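Local coordinates for beta-N-acetylhexosaminidase (Thermotoga neapolitana, PDB 5BZA), which probably hydrolyses terminal non-reducing N-acetyl-D-hexosamine residues from N-acetyl-beta-D-hexosaminides, as a metal-binding glycoside hydrolase of family 3, at residues G12-N17 / L33-V38; L44-M49 / F320-I325; R57-S62 / E311-L316; Y74-P79 / G100-T105; A246-A251 / I273-F278. One frame throughout, in Å; residues are numbered along the deposited sequence.

In the fold
The five contacts tie the strands of a TIM barrel to one another and to the elements round it. Contacts 1, 3 and 5 share the parallel sheet: Gly12 N lies 2.8 Å from Leu275 O, joining contacts 1 and 5, and Ile34 N lies 3.1 Å from Ser61 O, joining contacts 1 and 3, both probable hydrogen bonds. Contact 2 packs against contact 1, their centres about 13 Å apart, and meets contact 4, where Phe320 CB approaches Thr105 O; both touch the second subunit. A bound cadmium lies about 7 Å from the Leu274 side chain of contact 5, and the Tyr35 side chain of contact 1 is about 7 Å from that of Asp245, a cadmium ligand.

Contact 1: G12-N17 / L33-V38; sequences GFDDFN and LIYPGV
Phe13 spends both of its backbone polar atoms on the neighbouring strand. Its N donates to Leu33 O at 2.8 Å, and its O accepts from Tyr35 N at 2.9 Å with an N-H...O angle of 159°. Past the strand ends the pairing passes to side chains. Asp14, its CG swung anti to the backbone N (chi1 -158°), brings OD1 back to the first turn of helix 36-39, where Gly37 N makes a weak bond to it at 3.2 Å. Gly37 CA also lies 3.1 Å from Asp14 O, an approach that a side chain would block. Asp15 turns the other way: OD1 forms a salt bridge with Arg376, besides a weak bond from Phe16 N. Asn17 OD1 is satisfied too, as the cap on Ala20 N of helix 18-27. Between these polar links, Val38 CG2 packs against the backbone at Asp15 N, 3.5 Å away, and Tyr35 CE2 lies 3.6 Å from Gly12 CA. Strand 9-13, helix 18-27 and strand 31-34 form a beta-alpha-beta crossover with adjacent parallel strands, the repeating unit of the TIM barrel.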
# COMPACT_ATOMS: atom_id res chain seq x y z
N GLY B 12 19.24 -3.89 10.76
CA GLY B 12 17.88 -3.43 10.95
C GLY B 12 17.86 -1.95 11.34
O GLY B 12 18.75 -1.47 12.07
N PHE B 13 16.89 -1.23 10.76
CA PHE B 13 16.71 0.20 10.99
C PHE B 13 15.31 0.48 11.45
O PHE B 13 14.35 0.25 10.73
CB PHE B 13 16.99 0.98 9.74
CG PHE B 13 18.41 0.95 9.32
CD1 PHE B 13 18.91 -0.12 8.58
CD2 PHE B 13 19.26 1.99 9.63
CE1 PHE B 13 20.20 -0.13 8.16
CE2 PHE B 13 20.56 1.98 9.20
CZ PHE B 13 21.02 0.92 8.47
N ASP B 14 15.23 0.96 12.69
CA ASP B 14 13.99 1.25 13.35
C ASP B 14 13.80 2.78 13.34
O ASP B 14 12.81 3.32 13.86
CB ASP B 14 14.04 0.68 14.77
CG ASP B 14 12.68 0.46 15.36
OD1 ASP B 14 11.79 -0.09 14.64
OD2 ASP B 14 12.51 0.75 16.57
N ASP B 15 14.78 3.44 12.76
CA ASP B 15 14.77 4.88 12.61
C ASP B 15 15.72 5.24 11.45
O ASP B 15 16.58 4.44 11.07
CB ASP B 15 15.17 5.56 13.94
CG ASP B 15 14.80 7.07 13.97
OD1 ASP B 15 14.14 7.50 13.01
OD2 ASP B 15 15.09 7.80 14.95
N PHE B 16 15.52 6.43 10.86
CA PHE B 16 16.41 6.93 9.83
C PHE B 16 16.79 8.36 10.19
O PHE B 16 15.91 9.19 10.45
CB PHE B 16 15.78 6.86 8.44
CG PHE B 16 16.62 7.51 7.37
CD1 PHE B 16 17.85 6.98 7.02
CD2 PHE B 16 16.18 8.69 6.74
CE1 PHE B 16 18.63 7.59 6.04
CE2 PHE B 16 16.95 9.29 5.77
CZ PHE B 16 18.18 8.75 5.41
N ASN B 17 18.08 8.65 10.28
CA ASN B 17 18.50 9.90 10.88
C ASN B 17 19.97 10.08 10.60
O ASN B 17 20.54 9.31 9.81
CB ASN B 17 18.19 9.92 12.39
CG ASN B 17 18.72 8.67 13.12
OD1 ASN B 17 19.83 8.19 12.83
ND2 ASN B 17 17.96 8.18 14.08
N LEU B 33 17.62 -3.88 6.52
CA LEU B 33 16.30 -4.39 6.89
C LEU B 33 15.58 -3.20 7.47
O LEU B 33 16.13 -2.51 8.37
CB LEU B 33 16.38 -5.51 7.93
CG LEU B 33 15.10 -5.90 8.70
CD1 LEU B 33 13.98 -6.30 7.74
CD2 LEU B 33 15.38 -7.06 9.71
N ILE B 34 14.38 -2.94 6.95
CA ILE B 34 13.66 -1.76 7.33
C ILE B 34 12.54 -2.19 8.25
O ILE B 34 11.69 -3.02 7.89
CB ILE B 34 13.10 -0.99 6.09
CG1 ILE B 34 14.21 -0.70 5.08
CG2 ILE B 34 12.38 0.29 6.53
CD1 ILE B 34 13.70 0.03 3.84
N TYR B 35 12.56 -1.64 9.46
CA TYR B 35 11.60 -2.00 10.49
C TYR B 35 10.38 -1.03 10.53
O TYR B 35 10.40 0.03 9.91
CB TYR B 35 12.33 -2.03 11.83
CG TYR B 35 13.11 -3.32 12.12
CD1 TYR B 35 12.55 -4.56 11.89
CD2 TYR B 35 14.41 -3.28 12.67
CE1 TYR B 35 13.25 -5.75 12.18
CE2 TYR B 35 15.13 -4.45 12.96
CZ TYR B 35 14.54 -5.69 12.71
OH TYR B 35 15.23 -6.87 13.00
N PRO B 36 9.30 -1.42 11.24
CA PRO B 36 8.17 -0.50 11.35
C PRO B 36 8.48 0.93 11.89
O PRO B 36 7.78 1.88 11.53
CB PRO B 36 7.25 -1.24 12.32
CG PRO B 36 7.53 -2.68 12.05
CD PRO B 36 9.00 -2.74 11.82
N GLY B 37 9.53 1.09 12.67
CA GLY B 37 9.93 2.39 13.16
C GLY B 37 10.12 3.37 12.00
O GLY B 37 9.95 4.59 12.14
N VAL B 38 10.59 2.84 10.86
CA VAL B 38 10.75 3.62 9.65
C VAL B 38 9.49 3.51 8.79
O VAL B 38 8.97 4.52 8.31
CB VAL B 38 11.98 3.20 8.87
CG1 VAL B 38 12.02 3.91 7.48
CG2 VAL B 38 13.20 3.54 9.66

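Contact 2: L44-M49 / F320-I325; sequences LFLDFM and FNSGLI
Met49 and Asn321 meet at the tightest point of this contact, where Met49 CB comes to 3.1 Å from Asn321 OD1 and the methionine, bent at chi2 and chi3, folds its CE back beside the same amide. Asn321 works in two directions. Its ND2 donates to Met49 O at 3.2 Å, approaching from above the carbonyl plane, 50° out of it, while OD1 accepts from Gly323 N at 2.9 Å and so caps the turn leading into helix 323-331. Next to it the backbones nearly touch: Gly323 CA sits 3.5 Å from Leu46 O, where a side chain would collide with helix 42-54. Toward the other end the fit is mainly apolar, Leu46 CD1 resting on Ile325 CG2 at 3.6 Å, and Ser77 of the second subunit packs on both residues. Phe45 CE2 comes 3.7 Å from Ser322 OG, whose hydrogen-bond partner is Leu106 O. Of the touching residues, Asn321 alone is partly open to solvent. A leucine in its place would probably leave Met49 O without this donor and Gly323 N uncapped. One partly exposed amide thus joins the two backbones and caps the turn, while apolar side chains fill the Leu46-Ile325 end.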
# COMPACT_ATOMS: atom_id res chain seq x y z
N LEU B 44 9.68 9.16 6.39
CA LEU B 44 10.98 8.56 6.71
C LEU B 44 11.35 7.46 5.75
O LEU B 44 12.47 7.44 5.23
CB LEU B 44 11.00 7.97 8.13
CG LEU B 44 11.53 8.75 9.33
CD1 LEU B 44 12.00 7.71 10.35
CD2 LEU B 44 12.67 9.70 8.97
N PHE B 45 10.43 6.55 5.51
CA PHE B 45 10.67 5.46 4.57
C PHE B 45 11.15 5.98 3.20
O PHE B 45 12.23 5.59 2.71
CB PHE B 45 9.38 4.61 4.46
CG PHE B 45 9.40 3.62 3.34
CD1 PHE B 45 10.35 2.60 3.31
CD2 PHE B 45 8.50 3.73 2.27
CE1 PHE B 45 10.39 1.68 2.23
CE2 PHE B 45 8.52 2.83 1.19
CZ PHE B 45 9.48 1.81 1.18
N LEU B 46 10.42 6.94 2.62
CA LEU B 46 10.78 7.50 1.32
C LEU B 46 12.13 8.21 1.33
O LEU B 46 12.95 8.03 0.38
CB LEU B 46 9.69 8.48 0.84
CG LEU B 46 8.33 7.85 0.59
CD1 LEU B 46 7.28 8.92 0.21
CD2 LEU B 46 8.44 6.78 -0.49
N ASP B 47 12.39 9.00 2.38
CA ASP B 47 13.67 9.67 2.46
C ASP B 47 14.82 8.64 2.59
O ASP B 47 15.90 8.82 2.00
CB ASP B 47 13.70 10.67 3.62
CG ASP B 47 14.93 11.61 3.55
OD1 ASP B 47 15.39 11.94 2.42
OD2 ASP B 47 15.45 12.03 4.62
N PHE B 48 14.61 7.58 3.38
CA PHE B 48 15.59 6.47 3.51
C PHE B 48 15.84 5.81 2.13
O PHE B 48 16.99 5.66 1.71
CB PHE B 48 15.08 5.43 4.53
CG PHE B 48 16.13 4.46 5.06
CD1 PHE B 48 17.48 4.59 4.74
CD2 PHE B 48 15.75 3.44 5.93
CE1 PHE B 48 18.42 3.72 5.28
CE2 PHE B 48 16.67 2.57 6.47
CZ PHE B 48 18.02 2.70 6.14
N MET B 49 14.78 5.43 1.41
CA MET B 49 14.96 4.85 0.07
C MET B 49 15.77 5.79 -0.86
O MET B 49 16.65 5.34 -1.61
CB MET B 49 13.62 4.53 -0.58
CG MET B 49 12.90 3.41 0.10
SD MET B 49 13.79 1.82 0.24
CE MET B 49 14.04 1.39 -1.47
N PHE B 320 13.54 0.40 -10.02
CA PHE B 320 12.53 1.03 -9.17
C PHE B 320 13.02 1.43 -7.78
O PHE B 320 13.59 0.61 -7.02
CB PHE B 320 11.30 0.12 -9.04
CG PHE B 320 10.65 -0.18 -10.35
CD1 PHE B 320 9.97 0.82 -11.04
CD2 PHE B 320 10.71 -1.44 -10.90
CE1 PHE B 320 9.37 0.57 -12.25
CE2 PHE B 320 10.11 -1.71 -12.12
CZ PHE B 320 9.44 -0.70 -12.80
N ASN B 321 12.78 2.70 -7.43
CA ASN B 321 13.03 3.15 -6.07
C ASN B 321 12.05 4.30 -5.71
O ASN B 321 12.15 5.39 -6.26
CB ASN B 321 14.49 3.58 -5.91
CG ASN B 321 14.89 3.79 -4.46
OD1 ASN B 321 14.10 4.22 -3.67
ND2 ASN B 321 16.13 3.52 -4.13
N SER B 322 11.10 4.02 -4.79
CA SER B 322 10.08 4.99 -4.38
C SER B 322 10.69 6.26 -3.72
O SER B 322 9.98 7.23 -3.44
CB SER B 322 9.05 4.30 -3.48
OG SER B 322 9.60 3.80 -2.25
N GLY B 323 12.00 6.28 -3.52
CA GLY B 323 12.67 7.46 -3.02
C GLY B 323 12.61 8.68 -3.95
O GLY B 323 12.95 9.80 -3.57
N LEU B 324 12.22 8.44 -5.20
CA LEU B 324 12.02 9.51 -6.16
C LEU B 324 11.02 10.51 -5.57
O LEU B 324 11.11 11.73 -5.80
CB LEU B 324 11.53 8.93 -7.50
CG LEU B 324 10.12 8.33 -7.52
CD1 LEU B 324 9.00 9.35 -7.96
CD2 LEU B 324 10.11 7.02 -8.34
N ILE B 325 10.05 9.98 -4.81
CA ILE B 325 9.06 10.86 -4.20
C ILE B 325 9.77 11.85 -3.24
O ILE B 325 9.57 13.09 -3.31
CB ILE B 325 7.99 10.04 -3.50
CG1 ILE B 325 7.27 9.21 -4.58
CG2 ILE B 325 7.03 10.94 -2.70
CD1 ILE B 325 6.19 8.22 -4.05

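Contact 3: R57-S62 / E311-L316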
# COMPACT_ATOMS: atom_id res chain seq x y z
N ARG B 57 25.22 -0.02 -3.68
CA ARG B 57 24.33 -1.18 -3.82
C ARG B 57 24.03 -1.76 -2.45
O ARG B 57 24.94 -1.95 -1.64
CB ARG B 57 24.97 -2.27 -4.70
CG ARG B 57 25.24 -1.88 -6.16
CD ARG B 57 25.98 -3.01 -6.88
NE ARG B 57 27.14 -3.49 -6.11
CZ ARG B 57 27.68 -4.70 -6.22
NH1 ARG B 57 27.16 -5.59 -7.06
NH2 ARG B 57 28.74 -5.04 -5.48
N PHE B 58 22.74 -2.00 -2.17
CA PHE B 58 22.34 -2.60 -0.92
C PHE B 58 21.34 -3.70 -1.23
O PHE B 58 20.56 -3.57 -2.17
CB PHE B 58 21.66 -1.60 0.02
CG PHE B 58 22.48 -0.40 0.35
CD1 PHE B 58 22.39 0.76 -0.45
CD2 PHE B 58 23.30 -0.40 1.48
CE1 PHE B 58 23.12 1.90 -0.12
CE2 PHE B 58 24.03 0.72 1.82
CZ PHE B 58 23.94 1.90 1.02
N ILE B 59 21.35 -4.76 -0.43
CA ILE B 59 20.24 -5.68 -0.33
C ILE B 59 19.25 -5.06 0.65
O ILE B 59 19.63 -4.79 1.80
CB ILE B 59 20.69 -7.09 0.17
CG1 ILE B 59 21.83 -7.61 -0.71
CG2 ILE B 59 19.50 -8.06 0.18
CD1 ILE B 59 22.52 -8.82 -0.16
N VAL B 60 18.01 -4.84 0.20
CA VAL B 60 17.00 -4.14 0.99
C VAL B 60 15.84 -5.09 1.26
O VAL B 60 15.23 -5.60 0.31
CB VAL B 60 16.43 -2.85 0.28
CG1 VAL B 60 15.35 -2.15 1.15
CG2 VAL B 60 17.55 -1.88 -0.08
N SER B 61 15.53 -5.30 2.54
CA SER B 61 14.62 -6.36 2.89
C SER B 61 13.57 -5.89 3.91
O SER B 61 13.74 -4.87 4.59
CB SER B 61 15.43 -7.56 3.47
OG SER B 61 14.63 -8.72 3.48
N SER B 62 12.50 -6.67 4.03
CA SER B 62 11.50 -6.48 5.08
C SER B 62 11.10 -7.83 5.68
O SER B 62 11.40 -8.89 5.09
CB SER B 62 10.26 -5.81 4.52
OG SER B 62 9.52 -6.78 3.79
N GLU B 311 27.98 -11.51 -5.50
CA GLU B 311 27.14 -12.14 -6.51
C GLU B 311 25.67 -11.74 -6.29
O GLU B 311 25.01 -11.28 -7.24
CB GLU B 311 27.34 -13.67 -6.50
CG GLU B 311 28.74 -14.03 -7.05
CD GLU B 311 29.17 -15.50 -6.80
OE1 GLU B 311 30.21 -15.92 -7.37
OE2 GLU B 311 28.51 -16.21 -5.99
N TYR B 312 25.16 -11.83 -5.05
CA TYR B 312 23.74 -11.48 -4.82
C TYR B 312 23.45 -10.02 -5.18
O TYR B 312 22.45 -9.71 -5.84
CB TYR B 312 23.31 -11.76 -3.37
CG TYR B 312 22.92 -13.22 -3.15
CD1 TYR B 312 23.88 -14.23 -3.27
CD2 TYR B 312 21.60 -13.60 -2.86
CE1 TYR B 312 23.54 -15.59 -3.09
CE2 TYR B 312 21.25 -14.97 -2.69
CZ TYR B 312 22.23 -15.96 -2.80
OH TYR B 312 21.92 -17.33 -2.61
N LEU B 313 24.30 -9.12 -4.70
CA LEU B 313 24.20 -7.71 -4.98
C LEU B 313 24.09 -7.47 -6.47
O LEU B 313 23.19 -6.76 -6.93
CB LEU B 313 25.41 -6.96 -4.43
CG LEU B 313 25.37 -6.71 -2.92
CD1 LEU B 313 26.64 -6.08 -2.39
CD2 LEU B 313 24.17 -5.81 -2.62
N SER B 314 24.96 -8.12 -7.23
CA SER B 314 24.96 -7.92 -8.67
C SER B 314 23.65 -8.43 -9.27
O SER B 314 23.11 -7.83 -10.21
CB SER B 314 26.17 -8.59 -9.30
OG SER B 314 27.34 -7.89 -8.89
N ALA B 315 23.11 -9.49 -8.68
CA ALA B 315 21.86 -10.09 -9.19
C ALA B 315 20.62 -9.14 -9.12
O ALA B 315 19.57 -9.44 -9.69
CB ALA B 315 21.55 -11.39 -8.43
N LEU B 316 20.75 -8.02 -8.42
CA LEU B 316 19.59 -7.18 -8.09
C LEU B 316 19.29 -5.97 -8.98
O LEU B 316 18.31 -5.28 -8.73
CB LEU B 316 19.76 -6.69 -6.66
CG LEU B 316 19.92 -7.86 -5.70
CD1 LEU B 316 19.91 -7.41 -4.27
CD2 LEU B 316 18.81 -8.90 -5.92
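Leu313, Arg57 and Ile59 account for most of the surface buried here, and Leu313 is the piece shared by the other two. Its CB lies 3.4 Å above the guanidinium plane of Arg57, offset toward the rim at NH1, so that the aliphatic carbon roofs part of one flat face. Arg57 reaches that place by a bend at chi3 (-49°), which folds the group back over the helix. There NH1 makes a weak bond to Ser314 OG at 2.9 Å, with the N-H...O angle only 125°; Ser314 OG has its stronger partner in Asp310 O, and Asp310 also forms a long, weak ion pair with Arg57. The far branch of Leu313 turns inward. CD2 presses on Ile59 CG1 at 3.5 Å, the two side chains crossing at about a right angle, and Leu316 CD1 reaches the same CG1 at 4.0 Å. Arg57 and Ser314 are exposed, while Ile59 is buried and also packs on Phe10 and Met110. Tyr312 OH extends the attachment to Thr204 O and Leu241 N. The end of helix 299-314 thus lies against the N-terminal end of the barrel strands, opposite the end where TIM barrels carry their active sites.

Contact 4: Y74-P79 / G100-T105; sequences YVPSFP and GRIMNT
Ile102 reaches from helix 89-106 into the loop at Tyr74, Val75 and Pro76, and its side chain can be read atom by atom. CB divides it into two branches. From it CG2, anti to the backbone N, turns to Tyr74, lying 4.0 Å from its CB and 3.8 Å from its O; the same methyl also touches Val75 CG2 at 4.1 Å. Along the other branch CG1, with chi2 at 177°, is fully extended and carries CD1 outward along the loop. There CD1 meets Pro76 CD tip to tip at 3.7 Å and is equally close to Tyr74 O, bridging one residue of the loop and the next but one. Val75 has a second partner on the helix in Met103, whose extended chain brings CE to 4.2 Å from Val75 CG2; Met98 and Ala99 add to the cover over the valine. The polar end of Tyr74 looks elsewhere, its OH bonded to Glu42. A different side of the helix belongs to the dimer: Thr105 OG1, which donates to Arg101 O, is also bonded to Arg101 of the second subunit, and the reciprocal bond is made too. Between loop and helix, by contrast, mostly methyl and methylene groups meet, with the Tyr74 carbonyl oxygen among them, at ordinary van der Waals spacing over a modest area. Burial and shape, rather than directional bonds, hold the loop on the helix.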
# COMPACT_ATOMS: atom_id res chain seq x y z
N TYR B 74 1.59 -1.13 1.82
CA TYR B 74 1.49 -1.22 0.36
C TYR B 74 1.04 -2.56 -0.18
O TYR B 74 0.38 -2.63 -1.23
CB TYR B 74 2.85 -0.87 -0.23
CG TYR B 74 3.42 0.37 0.45
CD1 TYR B 74 2.87 1.66 0.19
CD2 TYR B 74 4.48 0.27 1.38
CE1 TYR B 74 3.37 2.78 0.83
CE2 TYR B 74 5.00 1.40 1.99
CZ TYR B 74 4.43 2.65 1.72
OH TYR B 74 4.93 3.76 2.34
N VAL B 75 1.36 -3.64 0.56
CA VAL B 75 0.93 -4.97 0.21
C VAL B 75 -0.41 -5.26 0.85
O VAL B 75 -0.56 -5.12 2.06
CB VAL B 75 1.94 -6.06 0.67
CG1 VAL B 75 1.45 -7.46 0.26
CG2 VAL B 75 3.29 -5.80 0.06
N PRO B 76 -1.40 -5.64 0.05
CA PRO B 76 -2.67 -5.99 0.71
C PRO B 76 -2.50 -7.16 1.67
O PRO B 76 -1.74 -8.09 1.40
CB PRO B 76 -3.63 -6.36 -0.43
CG PRO B 76 -2.82 -6.27 -1.72
CD PRO B 76 -1.45 -5.67 -1.42
N SER B 77 -3.23 -7.09 2.77
CA SER B 77 -3.21 -8.09 3.81
C SER B 77 -3.67 -9.51 3.37
O SER B 77 -4.63 -9.70 2.60
CB SER B 77 -4.06 -7.60 4.98
OG SER B 77 -4.00 -8.54 6.02
N PHE B 78 -2.97 -10.51 3.91
CA PHE B 78 -3.18 -11.89 3.53
C PHE B 78 -3.58 -12.69 4.78
O PHE B 78 -3.10 -12.38 5.87
CB PHE B 78 -1.89 -12.40 2.85
CG PHE B 78 -1.99 -13.76 2.26
CD1 PHE B 78 -2.86 -14.03 1.24
CD2 PHE B 78 -1.13 -14.76 2.68
CE1 PHE B 78 -2.93 -15.29 0.69
CE2 PHE B 78 -1.19 -16.03 2.13
CZ PHE B 78 -2.08 -16.30 1.12
N PRO B 79 -4.49 -13.67 4.64
CA PRO B 79 -4.84 -14.52 5.80
C PRO B 79 -3.60 -15.14 6.44
O PRO B 79 -3.54 -15.21 7.67
CB PRO B 79 -5.72 -15.61 5.18
CG PRO B 79 -6.34 -14.95 3.99
CD PRO B 79 -5.27 -14.01 3.45
N GLY B 100 5.67 -9.58 -4.05
CA GLY B 100 7.00 -9.31 -4.51
C GLY B 100 7.01 -8.18 -5.55
O GLY B 100 7.93 -7.37 -5.60
N ARG B 101 6.01 -8.17 -6.40
CA ARG B 101 5.96 -7.18 -7.49
C ARG B 101 5.85 -5.80 -6.84
O ARG B 101 6.65 -4.89 -7.11
CB ARG B 101 4.79 -7.48 -8.44
CG ARG B 101 4.99 -6.88 -9.83
CD ARG B 101 3.99 -7.45 -10.87
NE ARG B 101 4.30 -6.99 -12.23
CZ ARG B 101 3.60 -6.07 -12.93
NH1 ARG B 101 2.50 -5.50 -12.42
NH2 ARG B 101 4.00 -5.75 -14.16
N ILE B 102 4.91 -5.69 -5.89
CA ILE B 102 4.75 -4.46 -5.14
C ILE B 102 6.03 -4.02 -4.40
O ILE B 102 6.46 -2.86 -4.53
CB ILE B 102 3.57 -4.59 -4.16
CG1 ILE B 102 2.26 -4.70 -4.95
CG2 ILE B 102 3.51 -3.40 -3.29
CD1 ILE B 102 1.01 -4.92 -4.11
N MET B 103 6.68 -4.96 -3.67
CA MET B 103 7.91 -4.72 -2.92
C MET B 103 9.02 -4.22 -3.82
O MET B 103 9.73 -3.23 -3.51
CB MET B 103 8.40 -6.01 -2.21
CG MET B 103 7.56 -6.50 -1.06
SD MET B 103 7.88 -8.23 -0.49
CE MET B 103 6.48 -8.41 0.63
N ASN B 104 9.19 -4.92 -4.94
CA ASN B 104 10.23 -4.61 -5.91
C ASN B 104 9.98 -3.20 -6.44
O ASN B 104 10.93 -2.45 -6.66
CB ASN B 104 10.26 -5.60 -7.08
CG ASN B 104 11.29 -5.21 -8.17
OD1 ASN B 104 11.00 -4.45 -9.10
ND2 ASN B 104 12.49 -5.73 -8.04
N THR B 105 8.70 -2.85 -6.67
CA THR B 105 8.38 -1.51 -7.18
C THR B 105 8.77 -0.47 -6.16
O THR B 105 9.24 0.62 -6.51
CB THR B 105 6.87 -1.34 -7.51
OG1 THR B 105 6.47 -2.33 -8.45
CG2 THR B 105 6.59 0.03 -8.12

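Contact 5: A246-A251 / I273-F278; sequences AMEMKA and ILLDNF
Asp276 N makes the shortest sound polar bond across this contact, donating to Glu248 OE1 at 2.8 Å with an N-H...O angle of 164°. The donor comes to the syn side of the carboxylate, 29° out of its plane. Glu248 is bent at chi2, which folds the carboxylate back over the end of strand 273-275 and lets OE2 take a second, weak bond from Asn277 N at 3.4 Å. OE2 also rests on Leu275 CB. The price is a close meeting of like groups: Asp276 OD1 stands 3.0 Å from Glu248 OE1, the two carboxylates inclined by 41°, and Asp280 is a further acidic neighbour. Such crowding would be expected to raise the affinity of one of these acids for a proton. Cutting the side chain of Glu248 back to an alanine here is likely to leave the amides of Asp276 and Asn277 without their acceptor and the strand end freer to shift. Beside this polar end, Met247 N donates to Leu274 O at 2.9 Å, and its side chain crosses that of Ile273 at about a right angle, CG to CG2 at 3.6 Å. Ala246 CB fits against Asp276 CB at 3.7 Å. Met247 and Ile273 both lean on helix 258-268, Glu248 and Leu275 on Tyr284 of helix 281-293. Strand 273-275, paired through Ile273 and Leu275 with strand 9-13, thus meets on its other flank the turn that follows strand 241-243, where the last strand of the barrel comes back to the seventh.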
# COMPACT_ATOMS: atom_id res chain seq x y z
N ALA B 246 18.69 -12.47 13.98
CA ALA B 246 19.36 -11.28 14.59
C ALA B 246 20.21 -11.68 15.80
O ALA B 246 19.71 -12.26 16.75
CB ALA B 246 18.33 -10.23 14.99
N MET B 247 21.49 -11.34 15.76
CA MET B 247 22.45 -11.83 16.78
C MET B 247 22.18 -11.31 18.18
O MET B 247 22.59 -11.93 19.15
CB MET B 247 23.88 -11.45 16.40
CG MET B 247 24.47 -12.28 15.30
SD MET B 247 24.63 -14.04 15.71
CE MET B 247 25.57 -14.54 14.26
N GLU B 248 21.52 -10.15 18.28
CA GLU B 248 21.28 -9.52 19.56
C GLU B 248 20.23 -10.31 20.33
O GLU B 248 20.10 -10.14 21.52
CB GLU B 248 20.80 -8.06 19.40
CG GLU B 248 21.83 -7.12 18.75
CD GLU B 248 21.60 -6.98 17.26
OE1 GLU B 248 21.06 -7.95 16.67
OE2 GLU B 248 21.93 -5.91 16.67
N MET B 249 19.46 -11.14 19.64
CA MET B 249 18.44 -11.89 20.34
C MET B 249 19.02 -12.73 21.53
O MET B 249 20.15 -13.24 21.48
CB MET B 249 17.68 -12.79 19.38
CG MET B 249 16.50 -12.13 18.69
SD MET B 249 15.70 -13.22 17.47
CE MET B 249 16.92 -13.25 16.27
N LYS B 250 18.24 -12.80 22.59
CA LYS B 250 18.66 -13.31 23.89
C LYS B 250 19.20 -14.73 23.78
O LYS B 250 20.18 -15.08 24.43
CB LYS B 250 17.47 -13.26 24.84
CG LYS B 250 17.43 -12.04 25.74
CD LYS B 250 16.01 -11.81 26.29
CE LYS B 250 15.95 -10.54 27.11
NZ LYS B 250 17.09 -10.51 28.09
N ALA B 251 18.57 -15.54 22.92
CA ALA B 251 19.00 -16.91 22.67
C ALA B 251 20.49 -16.95 22.37
O ALA B 251 21.19 -17.88 22.80
CB ALA B 251 18.21 -17.53 21.53
N ILE B 273 25.97 -11.55 8.89
CA ILE B 273 25.47 -11.38 10.25
C ILE B 273 24.32 -10.36 10.30
O ILE B 273 24.51 -9.21 9.93
CB ILE B 273 26.60 -10.96 11.15
CG1 ILE B 273 27.60 -12.12 11.18
CG2 ILE B 273 26.05 -10.59 12.50
CD1 ILE B 273 28.94 -11.83 11.80
N LEU B 274 23.13 -10.80 10.74
CA LEU B 274 21.98 -9.92 10.86
C LEU B 274 21.96 -9.26 12.26
O LEU B 274 22.02 -9.96 13.28
CB LEU B 274 20.69 -10.70 10.58
CG LEU B 274 19.37 -9.93 10.68
CD1 LEU B 274 19.21 -8.98 9.45
CD2 LEU B 274 18.14 -10.81 10.79
N LEU B 275 22.00 -7.93 12.30
CA LEU B 275 21.79 -7.13 13.53
C LEU B 275 20.44 -6.49 13.53
O LEU B 275 20.08 -5.89 12.53
CB LEU B 275 22.82 -6.03 13.66
CG LEU B 275 24.23 -6.57 13.59
CD1 LEU B 275 25.21 -5.44 13.62
CD2 LEU B 275 24.42 -7.57 14.79
N ASP B 276 19.71 -6.54 14.63
CA ASP B 276 18.38 -5.96 14.61
C ASP B 276 18.44 -4.47 14.95
O ASP B 276 17.40 -3.83 15.06
CB ASP B 276 17.40 -6.72 15.52
CG ASP B 276 17.73 -6.59 16.98
OD1 ASP B 276 18.81 -6.07 17.29
OD2 ASP B 276 16.92 -7.04 17.82
N ASN B 277 19.66 -3.95 15.07
CA ASN B 277 19.90 -2.56 15.43
C ASN B 277 21.18 -2.03 14.79
O ASN B 277 22.27 -2.47 15.15
CB ASN B 277 19.99 -2.39 16.94
CG ASN B 277 19.98 -0.95 17.37
OD1 ASN B 277 20.25 -0.02 16.58
ND2 ASN B 277 19.66 -0.73 18.65
N PHE B 278 21.06 -1.06 13.88
CA PHE B 278 22.23 -0.55 13.15
C PHE B 278 23.24 0.06 14.10
O PHE B 278 24.43 0.08 13.83
CB PHE B 278 21.80 0.50 12.10
CG PHE B 278 21.27 1.79 12.71
CD1 PHE B 278 19.93 1.90 13.08
CD2 PHE B 278 22.12 2.89 12.91
CE1 PHE B 278 19.42 3.09 13.64
CE2 PHE B 278 21.63 4.08 13.46
CZ PHE B 278 20.28 4.17 13.83